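Local coordinates for protein aromatic-amino-acid transaminase TyrB (Burkholderia cenocepacia K56-2Valvano, PDB 4WD2) that probably catalyses the reversible, pyridoxal-phosphate-dependent transfer of amino groups from aromatic amino acids to 2-oxo acids, at residues G113-G118 with R142-R147; H373-L378 with A397-K402; A303-T308 with K313-E318. All coordinates share one frame; numbering follows the deposited sequence.

Contact 1: G113-G118 with R142-R147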
loop_
_atom_site.group_PDB
_atom_site.type_symbol
_atom_site.label_atom_id
_atom_site.label_comp_id
_atom_site.label_asym_id
_atom_site.label_seq_id
_atom_site.Cartn_x
_atom_site.Cartn_y
_atom_site.Cartn_z
ATOM N N GLY A 113 6.173 -2.056 -3.543
ATOM C CA GLY A 113 6.103 -1.248 -2.344
ATOM C C GLY A 113 7.469 -1.052 -1.721
ATOM O O GLY A 113 7.764 0.007 -1.173
ATOM N N ALA A 114 8.311 -2.074 -1.820
ATOM C CA ALA A 114 9.662 -1.998 -1.280
ATOM C C ALA A 114 10.502 -1.019 -2.090
ATOM O O ALA A 114 11.281 -0.251 -1.534
ATOM C CB ALA A 114 10.308 -3.370 -1.266
ATOM N N LEU A 115 10.332 -1.048 -3.410
ATOM C CA LEU A 115 11.048 -0.136 -4.285
ATOM C C LEU A 115 10.625 1.308 -4.001
ATOM O O LEU A 115 11.460 2.219 -3.967
ATOM C CB LEU A 115 10.798 -0.503 -5.751
ATOM C CG LEU A 115 11.444 -1.801 -6.260
ATOM C CD1 LEU A 115 10.820 -2.233 -7.589
ATOM C CD2 LEU A 115 12.945 -1.630 -6.412
ATOM N N LYS A 116 9.328 1.500 -3.777
ATOM C CA LYS A 116 8.779 2.821 -3.491
ATOM C C LYS A 116 9.286 3.378 -2.172
ATOM O O LYS A 116 9.750 4.513 -2.124
ATOM C CB LYS A 116 7.248 2.786 -3.467
ATOM C CG LYS A 116 6.598 4.112 -3.077
ATOM C CD LYS A 116 7.011 5.255 -4.012
ATOM C CE LYS A 116 6.160 6.507 -3.800
ATOM N NZ LYS A 116 6.777 7.678 -4.486
ATOM N N VAL A 117 9.166 2.593 -1.102
ATOM C CA VAL A 117 9.586 3.050 0.222
ATOM C C VAL A 117 11.075 3.361 0.206
ATOM O O VAL A 117 11.508 4.389 0.741
ATOM C CB VAL A 117 9.269 2.002 1.323
ATOM C CG1 VAL A 117 9.984 2.353 2.618
ATOM C CG2 VAL A 117 7.757 1.921 1.559
ATOM N N GLY A 118 11.849 2.477 -0.424
ATOM C CA GLY A 118 13.273 2.694 -0.594
ATOM C C GLY A 118 13.586 3.963 -1.375
ATOM O O GLY A 118 14.437 4.756 -0.964
ATOM N N ARG A 142 11.690 2.557 -14.083
ATOM C CA ARG A 142 11.837 3.960 -14.448
ATOM C C ARG A 142 10.689 4.779 -13.886
ATOM O O ARG A 142 10.896 5.874 -13.358
ATOM C CB ARG A 142 11.899 4.142 -15.963
ATOM C CG ARG A 142 12.011 5.612 -16.375
ATOM C CD ARG A 142 12.267 5.773 -17.861
ATOM N NE ARG A 142 13.584 5.277 -18.258
ATOM C CZ ARG A 142 14.702 5.995 -18.200
ATOM N NH1 ARG A 142 14.670 7.246 -17.755
ATOM N NH2 ARG A 142 15.854 5.463 -18.587
ATOM N N PHE A 143 9.481 4.234 -13.994
ATOM C CA PHE A 143 8.285 4.938 -13.564
ATOM C C PHE A 143 8.324 5.252 -12.068
ATOM O O PHE A 143 8.126 6.399 -11.665
ATOM C CB PHE A 143 7.034 4.121 -13.906
ATOM C CG PHE A 143 5.748 4.909 -13.831
ATOM C CD1 PHE A 143 4.930 4.824 -12.716
ATOM C CD2 PHE A 143 5.357 5.730 -14.879
ATOM C CE1 PHE A 143 3.749 5.540 -12.648
ATOM C CE2 PHE A 143 4.170 6.451 -14.815
ATOM C CZ PHE A 143 3.370 6.356 -13.696
ATOM N N ILE A 144 8.599 4.240 -11.251
ATOM C CA ILE A 144 8.641 4.418 -9.804
ATOM C C ILE A 144 9.708 5.439 -9.397
ATOM O O ILE A 144 9.425 6.373 -8.649
ATOM C CB ILE A 144 8.890 3.073 -9.079
ATOM C CG1 ILE A 144 7.683 2.147 -9.246
ATOM C CG2 ILE A 144 9.152 3.290 -7.598
ATOM C CD1 ILE A 144 7.914 0.730 -8.716
ATOM N N PHE A 145 10.927 5.297 -9.906
ATOM C CA PHE A 145 12.002 6.181 -9.457
ATOM C C PHE A 145 11.918 7.600 -10.036
ATOM O O PHE A 145 12.231 8.570 -9.345
ATOM C CB PHE A 145 13.354 5.537 -9.761
ATOM C CG PHE A 145 13.713 4.452 -8.792
ATOM C CD1 PHE A 145 14.365 4.753 -7.608
ATOM C CD2 PHE A 145 13.360 3.137 -9.041
ATOM C CE1 PHE A 145 14.685 3.753 -6.700
ATOM C CE2 PHE A 145 13.669 2.136 -8.132
ATOM C CZ PHE A 145 14.333 2.441 -6.966
ATOM N N GLU A 146 11.471 7.743 -11.276
ATOM C CA GLU A 146 11.257 9.084 -11.814
ATOM C C GLU A 146 10.118 9.810 -11.073
ATOM O O GLU A 146 10.227 10.996 -10.767
ATOM C CB GLU A 146 10.971 9.026 -13.318
ATOM C CG GLU A 146 12.199 8.762 -14.181
ATOM C CD GLU A 146 11.923 8.943 -15.666
ATOM O OE1 GLU A 146 10.738 9.100 -16.038
ATOM O OE2 GLU A 146 12.887 8.935 -16.463
ATOM N N ARG A 147 9.030 9.105 -10.770
ATOM C CA ARG A 147 7.928 9.722 -10.035
ATOM C C ARG A 147 8.314 10.004 -8.577
ATOM O O ARG A 147 7.715 10.855 -7.927
ATOM C CB ARG A 147 6.678 8.841 -10.104
ATOM C CG ARG A 147 6.010 8.818 -11.478
ATOM C CD ARG A 147 5.405 10.182 -11.814
ATOM N NE ARG A 147 4.770 10.210 -13.130
ATOM C CZ ARG A 147 3.481 9.966 -13.353
ATOM N NH1 ARG A 147 3.000 10.015 -14.588
ATOM N NH2 ARG A 147 2.672 9.664 -12.351
HETATM O O HOH W 1 7.296 6.973 -7.103
#

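Contact 2: H373-L378 with A397-K402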
loop_
_atom_site.group_PDB
_atom_site.type_symbol
_atom_site.label_atom_id
_atom_site.label_comp_id
_atom_site.label_asym_id
_atom_site.label_seq_id
_atom_site.Cartn_x
_atom_site.Cartn_y
_atom_site.Cartn_z
ATOM N N HIS A 373 1.121 -18.063 -36.599
ATOM C CA HIS A 373 1.246 -19.277 -35.795
ATOM C C HIS A 373 0.447 -19.241 -34.494
ATOM O O HIS A 373 0.499 -20.185 -33.709
ATOM C CB HIS A 373 2.721 -19.547 -35.498
ATOM C CG HIS A 373 3.563 -19.664 -36.730
ATOM N ND1 HIS A 373 3.660 -20.830 -37.459
ATOM C CD2 HIS A 373 4.333 -18.754 -37.373
ATOM C CE1 HIS A 373 4.456 -20.635 -38.494
ATOM N NE2 HIS A 373 4.878 -19.383 -38.464
ATOM N N GLY A 374 -0.300 -18.163 -34.275
ATOM C CA GLY A 374 -1.124 -18.027 -33.084
ATOM C C GLY A 374 -0.383 -18.106 -31.757
ATOM O O GLY A 374 -0.963 -18.476 -30.740
ATOM N N VAL A 375 0.904 -17.769 -31.761
ATOM C CA VAL A 375 1.700 -17.769 -30.537
ATOM C C VAL A 375 2.023 -16.329 -30.145
ATOM O O VAL A 375 2.584 -15.571 -30.943
ATOM C CB VAL A 375 3.001 -18.585 -30.700
ATOM C CG1 VAL A 375 3.957 -18.335 -29.531
ATOM C CG2 VAL A 375 2.685 -20.072 -30.822
ATOM N N TYR A 376 1.665 -15.954 -28.918
ATOM C CA TYR A 376 1.715 -14.555 -28.503
ATOM C C TYR A 376 2.847 -14.253 -27.509
ATOM O O TYR A 376 2.855 -14.766 -26.386
ATOM C CB TYR A 376 0.373 -14.141 -27.876
ATOM C CG TYR A 376 -0.815 -14.066 -28.821
ATOM C CD1 TYR A 376 -1.282 -15.194 -29.496
ATOM C CD2 TYR A 376 -1.500 -12.872 -29.003
ATOM C CE1 TYR A 376 -2.387 -15.122 -30.350
ATOM C CE2 TYR A 376 -2.609 -12.788 -29.849
ATOM C CZ TYR A 376 -3.046 -13.915 -30.518
ATOM O OH TYR A 376 -4.139 -13.827 -31.361
ATOM N N ILE A 377 3.798 -13.421 -27.933
ATOM C CA ILE A 377 4.820 -12.891 -27.036
ATOM C C ILE A 377 4.877 -11.370 -27.193
ATOM O O ILE A 377 4.192 -10.813 -28.047
ATOM C CB ILE A 377 6.215 -13.514 -27.300
ATOM C CG1 ILE A 377 6.721 -13.179 -28.703
ATOM C CG2 ILE A 377 6.182 -15.016 -27.092
ATOM C CD1 ILE A 377 8.136 -13.657 -28.961
ATOM N N LEU A 378 5.667 -10.692 -26.363
ATOM C CA LEU A 378 5.706 -9.231 -26.408
ATOM C C LEU A 378 6.447 -8.722 -27.632
ATOM O O LEU A 378 7.255 -9.444 -28.216
ATOM C CB LEU A 378 6.364 -8.658 -25.146
ATOM C CG LEU A 378 5.648 -8.838 -23.808
ATOM C CD1 LEU A 378 6.242 -7.884 -22.787
ATOM C CD2 LEU A 378 4.150 -8.616 -23.954
ATOM N N ALA A 397 7.730 -24.398 -30.048
ATOM C CA ALA A 397 9.042 -24.659 -30.641
ATOM C C ALA A 397 8.944 -24.770 -32.165
ATOM O O ALA A 397 9.819 -24.310 -32.891
ATOM C CB ALA A 397 9.642 -25.919 -30.057
ATOM N N ASP A 398 7.867 -25.387 -32.636
ATOM C CA ASP A 398 7.618 -25.523 -34.068
ATOM C C ASP A 398 7.416 -24.148 -34.706
ATOM O O ASP A 398 8.015 -23.826 -35.730
ATOM C CB ASP A 398 6.396 -26.409 -34.301
ATOM C CG ASP A 398 6.223 -26.802 -35.750
ATOM O OD1 ASP A 398 7.120 -27.488 -36.290
ATOM O OD2 ASP A 398 5.182 -26.448 -36.340
ATOM N N ALA A 399 6.564 -23.345 -34.079
ATOM C CA ALA A 399 6.267 -21.990 -34.528
ATOM C C ALA A 399 7.527 -21.120 -34.626
ATOM O O ALA A 399 7.835 -20.576 -35.683
ATOM C CB ALA A 399 5.236 -21.340 -33.586
ATOM N N ILE A 400 8.252 -20.996 -33.519
ATOM C CA ILE A 400 9.455 -20.171 -33.467
ATOM C C ILE A 400 10.542 -20.702 -34.406
ATOM O O ILE A 400 11.224 -19.927 -35.082
ATOM C CB ILE A 400 9.998 -20.078 -32.023
ATOM C CG1 ILE A 400 9.013 -19.313 -31.140
ATOM C CG2 ILE A 400 11.357 -19.396 -31.984
ATOM C CD1 ILE A 400 9.491 -19.148 -29.720
ATOM N N GLY A 401 10.686 -22.025 -34.460
ATOM C CA GLY A 401 11.625 -22.653 -35.375
ATOM C C GLY A 401 11.354 -22.284 -36.822
ATOM O O GLY A 401 12.272 -21.939 -37.560
ATOM N N LYS A 402 10.088 -22.348 -37.228
ATOM C CA LYS A 402 9.703 -21.976 -38.590
ATOM C C LYS A 402 9.951 -20.496 -38.864
ATOM O O LYS A 402 10.461 -20.139 -39.921
ATOM C CB LYS A 402 8.234 -22.311 -38.848
ATOM C CG LYS A 402 7.958 -23.793 -39.010
ATOM C CD LYS A 402 6.477 -24.054 -39.175
ATOM C CE LYS A 402 6.183 -25.538 -39.286
ATOM N NZ LYS A 402 4.733 -25.821 -39.080
#

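Contact 3: A303-T308 with K313-E318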
loop_
_atom_site.group_PDB
_atom_site.type_symbol
_atom_site.label_atom_id
_atom_site.label_comp_id
_atom_site.label_asym_id
_atom_site.label_seq_id
_atom_site.Cartn_x
_atom_site.Cartn_y
_atom_site.Cartn_z
ATOM N N ALA A 303 4.245 -15.433 7.043
ATOM C CA ALA A 303 4.926 -15.693 8.311
ATOM C C ALA A 303 4.630 -17.104 8.833
ATOM O O ALA A 303 5.509 -17.764 9.391
ATOM C CB ALA A 303 4.537 -14.652 9.348
ATOM N N ALA A 304 3.398 -17.563 8.646
ATOM C CA ALA A 304 3.018 -18.901 9.078
ATOM C C ALA A 304 3.740 -19.969 8.260
ATOM O O ALA A 304 4.158 -20.989 8.796
ATOM C CB ALA A 304 1.504 -19.086 8.984
ATOM N N VAL A 305 3.892 -19.735 6.959
ATOM C CA VAL A 305 4.564 -20.705 6.102
ATOM C C VAL A 305 6.057 -20.761 6.415
ATOM O O VAL A 305 6.612 -21.837 6.633
ATOM C CB VAL A 305 4.356 -20.381 4.610
ATOM C CG1 VAL A 305 5.294 -21.210 3.762
ATOM C CG2 VAL A 305 2.906 -20.632 4.204
ATOM N N LEU A 306 6.704 -19.602 6.464
ATOM C CA LEU A 306 8.145 -19.551 6.706
ATOM C C LEU A 306 8.540 -20.003 8.115
ATOM O O LEU A 306 9.616 -20.563 8.302
ATOM C CB LEU A 306 8.674 -18.135 6.464
ATOM C CG LEU A 306 8.594 -17.595 5.038
ATOM C CD1 LEU A 306 9.095 -16.170 5.004
ATOM C CD2 LEU A 306 9.393 -18.479 4.080
ATOM N N GLY A 307 7.673 -19.764 9.096
ATOM C CA GLY A 307 7.995 -20.040 10.488
ATOM C C GLY A 307 7.507 -21.368 11.045
ATOM O O GLY A 307 7.809 -21.720 12.184
ATOM N N THR A 308 6.743 -22.104 10.248
ATOM C CA THR A 308 6.285 -23.434 10.634
ATOM C C THR A 308 7.039 -24.485 9.818
ATOM O O THR A 308 6.796 -24.622 8.617
ATOM C CB THR A 308 4.769 -23.601 10.410
ATOM O OG1 THR A 308 4.069 -22.480 10.968
ATOM C CG2 THR A 308 4.265 -24.900 11.041
ATOM N N LYS A 313 8.999 -26.502 4.800
ATOM C CA LYS A 313 9.511 -27.579 3.960
ATOM C C LYS A 313 8.614 -27.821 2.743
ATOM O O LYS A 313 9.100 -27.982 1.625
ATOM C CB LYS A 313 9.653 -28.865 4.776
ATOM C CG LYS A 313 10.348 -29.992 4.027
ATOM C CD LYS A 313 10.547 -31.204 4.917
ATOM C CE LYS A 313 11.153 -32.360 4.141
ATOM N NZ LYS A 313 11.245 -33.583 4.985
ATOM N N GLN A 314 7.307 -27.841 2.968
ATOM C CA GLN A 314 6.348 -28.061 1.896
ATOM C C GLN A 314 6.412 -26.945 0.868
ATOM O O GLN A 314 6.307 -27.183 -0.333
ATOM C CB GLN A 314 4.940 -28.165 2.462
ATOM C CG GLN A 314 3.877 -28.538 1.444
ATOM C CD GLN A 314 2.496 -28.497 2.047
ATOM O OE1 GLN A 314 2.318 -28.009 3.165
ATOM N NE2 GLN A 314 1.508 -29.002 1.317
ATOM N N TRP A 315 6.585 -25.721 1.347
ATOM C CA TRP A 315 6.729 -24.574 0.464
ATOM C C TRP A 315 8.006 -24.647 -0.380
ATOM O O TRP A 315 7.947 -24.488 -1.600
ATOM C CB TRP A 315 6.711 -23.273 1.266
ATOM C CG TRP A 315 7.061 -22.077 0.438
ATOM C CD1 TRP A 315 6.319 -21.532 -0.571
ATOM C CD2 TRP A 315 8.248 -21.281 0.538
ATOM N NE1 TRP A 315 6.967 -20.446 -1.103
ATOM C CE2 TRP A 315 8.154 -20.269 -0.442
ATOM C CE3 TRP A 315 9.377 -21.320 1.364
ATOM C CZ2 TRP A 315 9.143 -19.307 -0.616
ATOM C CZ3 TRP A 315 10.360 -20.361 1.191
ATOM C CH2 TRP A 315 10.237 -19.369 0.209
ATOM N N GLU A 316 9.152 -24.879 0.260
ATOM C CA GLU A 316 10.424 -24.946 -0.460
ATOM C C GLU A 316 10.414 -26.063 -1.498
ATOM O O GLU A 316 10.977 -25.922 -2.586
ATOM C CB GLU A 316 11.595 -25.146 0.510
ATOM C CG GLU A 316 11.870 -23.954 1.422
ATOM C CD GLU A 316 13.203 -24.057 2.153
ATOM O OE1 GLU A 316 14.085 -24.822 1.702
ATOM O OE2 GLU A 316 13.371 -23.362 3.180
ATOM N N GLU A 317 9.773 -27.175 -1.155
ATOM C CA GLU A 317 9.684 -28.302 -2.072
ATOM C C GLU A 317 8.877 -27.957 -3.323
ATOM O O GLU A 317 9.310 -28.254 -4.433
ATOM C CB GLU A 317 9.081 -29.521 -1.368
ATOM C CG GLU A 317 10.070 -30.236 -0.454
ATOM C CD GLU A 317 9.479 -31.454 0.246
ATOM O OE1 GLU A 317 8.254 -31.696 0.125
ATOM O OE2 GLU A 317 10.246 -32.173 0.923
ATOM N N GLU A 318 7.711 -27.335 -3.155
ATOM C CA GLU A 318 6.876 -26.998 -4.311
ATOM C C GLU A 318 7.552 -25.933 -5.170
ATOM O O GLU A 318 7.504 -25.995 -6.395
ATOM C CB GLU A 318 5.486 -26.520 -3.875
ATOM C CG GLU A 318 4.553 -26.180 -5.051
ATOM C CD GLU A 318 3.089 -26.028 -4.639
ATOM O OE1 GLU A 318 2.796 -26.059 -3.425
ATOM O OE2 GLU A 318 2.226 -25.882 -5.534
#

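Contact 1: G113-G118 with R142-R147
Leu115 and Lys116 of helix 110-125 meet Ile144 and Phe145 of helix 141-147, in the large cofactor-binding domain of a fold-type-I aminotransferase. Helix 141-147 belongs to the beta-alpha-beta crossover from strand 131-135 to the neighbouring parallel strand 152-159. The two short segments run nearly parallel, crossing at -24° with axes 9.7 Å apart, so the backbones do not meet and side chains bridge the interval.

The apolar contacts come first. Leu115 divides its two methyls between two partners: CD1 faces the end of Ile144, 4.3 Å from its CD1, while CD2 lies 4.2 Å from CE2 of Phe145. Ile144 also turns its CG2 branch, anti to its own backbone N, onto the helix backbone opposite, 4.2 Å from Lys116 CA. The Phe145 side chain leaves the backbone alongside the contact and brings its ring end inward, with CZ obliquely near Leu115 O. Leu184 of the central sheet touches both Leu115 and Phe145, so the pair packs on the sheet.

Polar and charged pairs lie away from the cluster, on helix 141-147. On its far flank, Arg142 NH1 reaches Glu146 OE2, one turn on, at 2.8 Å; the oxygen lies in the guanidinium plane, but the nitrogen stands 36° out of the carboxylate plane. Arg147 CG lies over the centre of one face of the Phe143 ring, and Phe143 CZ stands 3.5 Å above the centre of the Arg147 guanidinium plane. Phe143 also makes a cation-pi contact with Arg288 of the second subunit, which places this helix at the dimer interface.

No direct hydrogen bond joins the two segments. Lys116, salt-bridged to Asp120 on its own helix, instead sends NZ to a water at 2.8 Å, and that water donates to Ile144 O at 2.7 Å.

Contact 2: H373-L378 with A397-K402
In the small domain of this class I and II aminotransferase, the turn into strand 375-376 packs against helix 393-405 through His373 and Val375 on one side and Ala399 and Lys402 on the other. Ala399 lies at the centre. Its CB sits 3.6 Å from His373 CB and 4.0 Å from Val375 CG2, touching both residues that flank Gly374. The glycine itself has a positive phi of 58°, where the chain leaves the preceding helix and enters the strand.

With CG beside its backbone N (chi1 -57°), His373 lays the imidazole along the helix surface. One face of the ring lies over the helix backbone: Ala399 CA is on that face, and Ala399 O stands 4.2 Å above the ring centre. Farther out, Lys402 crosses the ring at a slant, its aliphatic CD 4.0 Å from His373 CE1. Beyond this point the extended lysine chain carries NZ to Asp398 OD2, one helical turn back, at 2.8 Å and on the syn side of the carboxylate. His373 ND1 is 5.4 Å from Lys402 NZ and 5.9 Å from Asp398 OD2, so neither charged atom contacts the imidazole.

Leu369 of helix 363-371 touches both Val375 and Ala399 and adds to the apolar contact. Backbone bonds of Gly374 and Tyr376 to Val37 pair the strand in parallel with strand 37-38. A C-terminal helix laid against short strands in this way is a feature of the alpha/beta small domain of fold-type-I aminotransferases.

Contact 3: A303-T308 with K313-E318
Trp315 turns its indole back toward helix 297-307, where Val305 and Leu306 meet it at opposite ends of the side chain. Here two successive helices, 297-307 and 309-338, are joined at Thr308.

Val305 runs at about a right angle to Trp315. Its CG1 is the touching branch, held anti to the backbone N (chi1 168°), and it presses on the root of the tryptophan, 3.5 Å from CB and 3.9 Å from CG. Leu306 crosses more obliquely and works on the six-membered ring instead. Although its CB starts out beside the contact, CD2 reaches in to lie 3.6 Å from Trp315 CZ3 and 3.9 Å from CE3. Both methyls approach the aromatic system at a slant. Trp315 extends to meet them because CG stands anti to its own backbone N (chi1 171°), sending the indole out from helix 309-338 and across the gap.

Thr308 OG1 donates to Ala304 O at 2.6 Å, in the carbonyl plane, with a C=O...O angle of 145°. A weak backbone bond from Thr308 N reaches the same oxygen, so a single carbonyl takes two donors from the residue at the N-cap position of the next helix, whose hydroxyl turns back instead of capping it.

Phe256 stacks on the indole and also touches Val305 and Leu306, so it packs on both sides of the contact; Leu89 of helix 80-91 adds to the enclosure. Between 303-308 and 313-318 the contact is wholly apolar, although Leu306 O accepts a hydrogen bond from Arg312 NH1 just before the second segment. The one polar group of the buried indole is satisfied elsewhere: Trp315 NE1 donates to Asn255 O, gripping the backbone next to the cofactor-bearing Lys254.

In the fold
The three contacts are separate: nearest atoms lie about 14 Å apart between contacts 1 and 3, 15 Å between 1 and 2, and 23 Å between 2 and 3. Contact 1 lies in the large domain, at the interface with the second subunit. Contact 3 is linked to the active site through Asn255 and Phe256, which meet Trp315 and follow Lys254, the lysine carrying pyridoxal phosphate as a Schiff base. Helix 309-338 joins contacts 3 and 2, whose centres are about 37 Å apart: it begins within contact 3, and its Ile333 and Leu337 pack on Ala397 and Ile400 of contact 2.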